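N-(5'-phosphoribosyl)anthranilate isomerase (Jonesia denitrificans, PDB 4WUI) probably catalyses the isomerisation of N-(5-phospho-beta-D-ribosyl)anthranilate to 1-(2-carboxyphenylamino)-1-deoxy-D-ribulose 5-phosphate, the third step of tryptophan biosynthesis from chorismate. Local coordinates at residues A[19-24]-A[50-55]. Numbering follows the deposited sequence.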
loop_
_atom_site.group_PDB
_atom_site.type_symbol
_atom_site.label_atom_id
_atom_site.label_comp_id
_atom_site.label_asym_id
_atom_site.label_seq_id
_atom_site.Cartn_x
_atom_site.Cartn_y
_atom_site.Cartn_z
ATOM N N ALA A 19 -3.935 14.443 -7.485
ATOM C CA ALA A 19 -4.870 14.353 -6.359
ATOM C C ALA A 19 -4.164 13.846 -5.107
ATOM O O ALA A 19 -4.429 14.311 -3.991
ATOM C CB ALA A 19 -6.032 13.455 -6.723
ATOM N N ALA A 20 -3.293 12.866 -5.262
ATOM C CA ALA A 20 -2.554 12.333 -4.129
ATOM C C ALA A 20 -1.638 13.405 -3.508
ATOM O O ALA A 20 -1.534 13.501 -2.279
ATOM C CB ALA A 20 -1.765 11.126 -4.579
ATOM N N GLN A 21 -0.976 14.225 -4.344
ATOM C CA GLN A 21 -0.121 15.310 -3.845
ATOM C C GLN A 21 -0.982 16.369 -3.160
ATOM O O GLN A 21 -0.589 16.925 -2.138
ATOM C CB GLN A 21 0.711 15.968 -4.969
ATOM C CG GLN A 21 1.761 15.058 -5.692
ATOM C CD GLN A 21 3.228 15.055 -5.159
ATOM O OE1 GLN A 21 4.121 14.627 -5.895
ATOM N NE2 GLN A 21 3.467 15.443 -3.904
ATOM N N ALA A 22 -2.142 16.691 -3.733
ATOM C CA ALA A 22 -3.007 17.711 -3.155
ATOM C C ALA A 22 -3.548 17.287 -1.788
ATOM O O ALA A 22 -3.799 18.132 -0.936
ATOM C CB ALA A 22 -4.145 18.052 -4.101
ATOM N N ALA A 23 -3.751 15.992 -1.599
ATOM C CA ALA A 23 -4.239 15.436 -0.333
ATOM C C ALA A 23 -3.084 15.138 0.634
ATOM O O ALA A 23 -3.320 14.693 1.746
ATOM C CB ALA A 23 -5.003 14.172 -0.594
ATOM N N HIS A 24 -1.844 15.367 0.226
ATOM C CA HIS A 24 -0.677 15.152 1.081
ATOM C C HIS A 24 -0.605 13.725 1.602
ATOM O O HIS A 24 -0.352 13.512 2.792
ATOM C CB HIS A 24 -0.619 16.197 2.196
ATOM C CG HIS A 24 -0.501 17.579 1.646
ATOM N ND1 HIS A 24 -1.583 18.369 1.331
ATOM C CD2 HIS A 24 0.584 18.253 1.203
ATOM C CE1 HIS A 24 -1.166 19.519 0.823
ATOM N NE2 HIS A 24 0.150 19.468 0.727
ATOM N N ALA A 50 9.234 9.824 -11.556
ATOM C CA ALA A 50 10.017 11.039 -11.622
ATOM C C ALA A 50 9.170 12.278 -11.400
ATOM O O ALA A 50 9.706 13.327 -11.085
ATOM C CB ALA A 50 10.736 11.131 -12.955
ATOM N N THR A 51 7.856 12.178 -11.551
ATOM C CA THR A 51 6.987 13.345 -11.349
ATOM C C THR A 51 6.592 13.550 -9.886
ATOM O O THR A 51 6.041 14.583 -9.571
ATOM C CB THR A 51 5.689 13.269 -12.171
ATOM O OG1 THR A 51 4.795 12.287 -11.645
ATOM C CG2 THR A 51 5.969 12.977 -13.654
ATOM N N VAL A 52 6.832 12.579 -9.015
ATOM C CA VAL A 52 6.398 12.646 -7.616
ATOM C C VAL A 52 7.465 13.408 -6.805
ATOM O O VAL A 52 8.660 13.138 -6.954
ATOM C CB VAL A 52 6.206 11.215 -7.064
ATOM C CG1 VAL A 52 5.798 11.265 -5.598
ATOM C CG2 VAL A 52 5.184 10.463 -7.871
ATOM N N ASP A 53 7.053 14.334 -5.950
ATOM C CA ASP A 53 8.069 15.079 -5.171
ATOM C C ASP A 53 8.547 14.306 -3.939
ATOM O O ASP A 53 8.093 13.189 -3.677
ATOM C CB ASP A 53 7.636 16.507 -4.836
ATOM C CG ASP A 53 6.615 16.596 -3.724
ATOM O OD1 ASP A 53 6.348 15.599 -3.005
ATOM O OD2 ASP A 53 6.091 17.721 -3.547
ATOM N N CYS A 54 9.471 14.896 -3.171
ATOM C CA CYS A 54 10.153 14.162 -2.114
ATOM C C CYS A 54 9.299 14.056 -0.862
ATOM O O CYS A 54 9.758 13.500 0.141
ATOM C CB CYS A 54 11.498 14.801 -1.754
ATOM S SG CYS A 54 11.311 16.390 -0.842
ATOM N N THR A 55 8.068 14.580 -0.896
ATOM C CA THR A 55 7.168 14.429 0.262
ATOM C C THR A 55 6.352 13.150 0.230
ATOM O O THR A 55 5.535 12.897 1.143
ATOM C CB THR A 55 6.228 15.627 0.438
ATOM O OG1 THR A 55 5.163 15.564 -0.517
ATOM C CG2 THR A 55 6.983 16.932 0.333
HETATM O O HOH W 1 2.101 16.424 -1.554
HETATM O O HOH W 2 4.005 15.546 -8.450
#
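On the surface of this (βα)8 barrel, an Asx turn in the loop between helix 42-50 and strand 57-62 is gripped by the amide of Gln21, from the last turn of helix 14-22. Asp53 answers with backbone and side chain together. Its N donates to Gln21 OE1 over 2.9 Å, arriving in the carbonyl plane on a lone pair, and Gln21 NE2 donates to Asp53 OD1 over 3.0 Å. Both bonds are nearly straight, and in the conformer described here they together set the rotation of the amide; a second conformer of Gln21 is also modelled. The CB of Gln21 does not point at the loop, and the bend at chi2 (-93°) turns the amide toward it. Amide and carboxylate stand almost perpendicular, 83° apart; OD1 lies in the amide plane, whereas NE2 meets OD1 from above the carboxylate.

The same oxygen closes the turn. Asp53 OD1 accepts from Thr55 N at 2.9 Å, also from out of the carboxylate plane, and from Thr55 OG1 on its syn lone pair, so three donors hold one carboxylate oxygen; this would be expected to favour the ionised form. Beside these bonds, Val52 CG1 lies 3.8 Å from Gln21 OE1, a van der Waals approach of a methyl group to the amide oxygen, while the valine side chain also packs on Phe30 of strand 27-32.

Just after Gln21, helix 14-22 finishes in a Schellman motif in which His24 takes positive phi, and Arg201 of helix 190-204 binds the carbonyls of Ala23 and His24. Two waters complete the link. One accepts from Gln21 NE2 and donates to Gln21 O, with a weak bond to Thr55 OG1; the other donates to Gln21 OE1, at 2.7 Å.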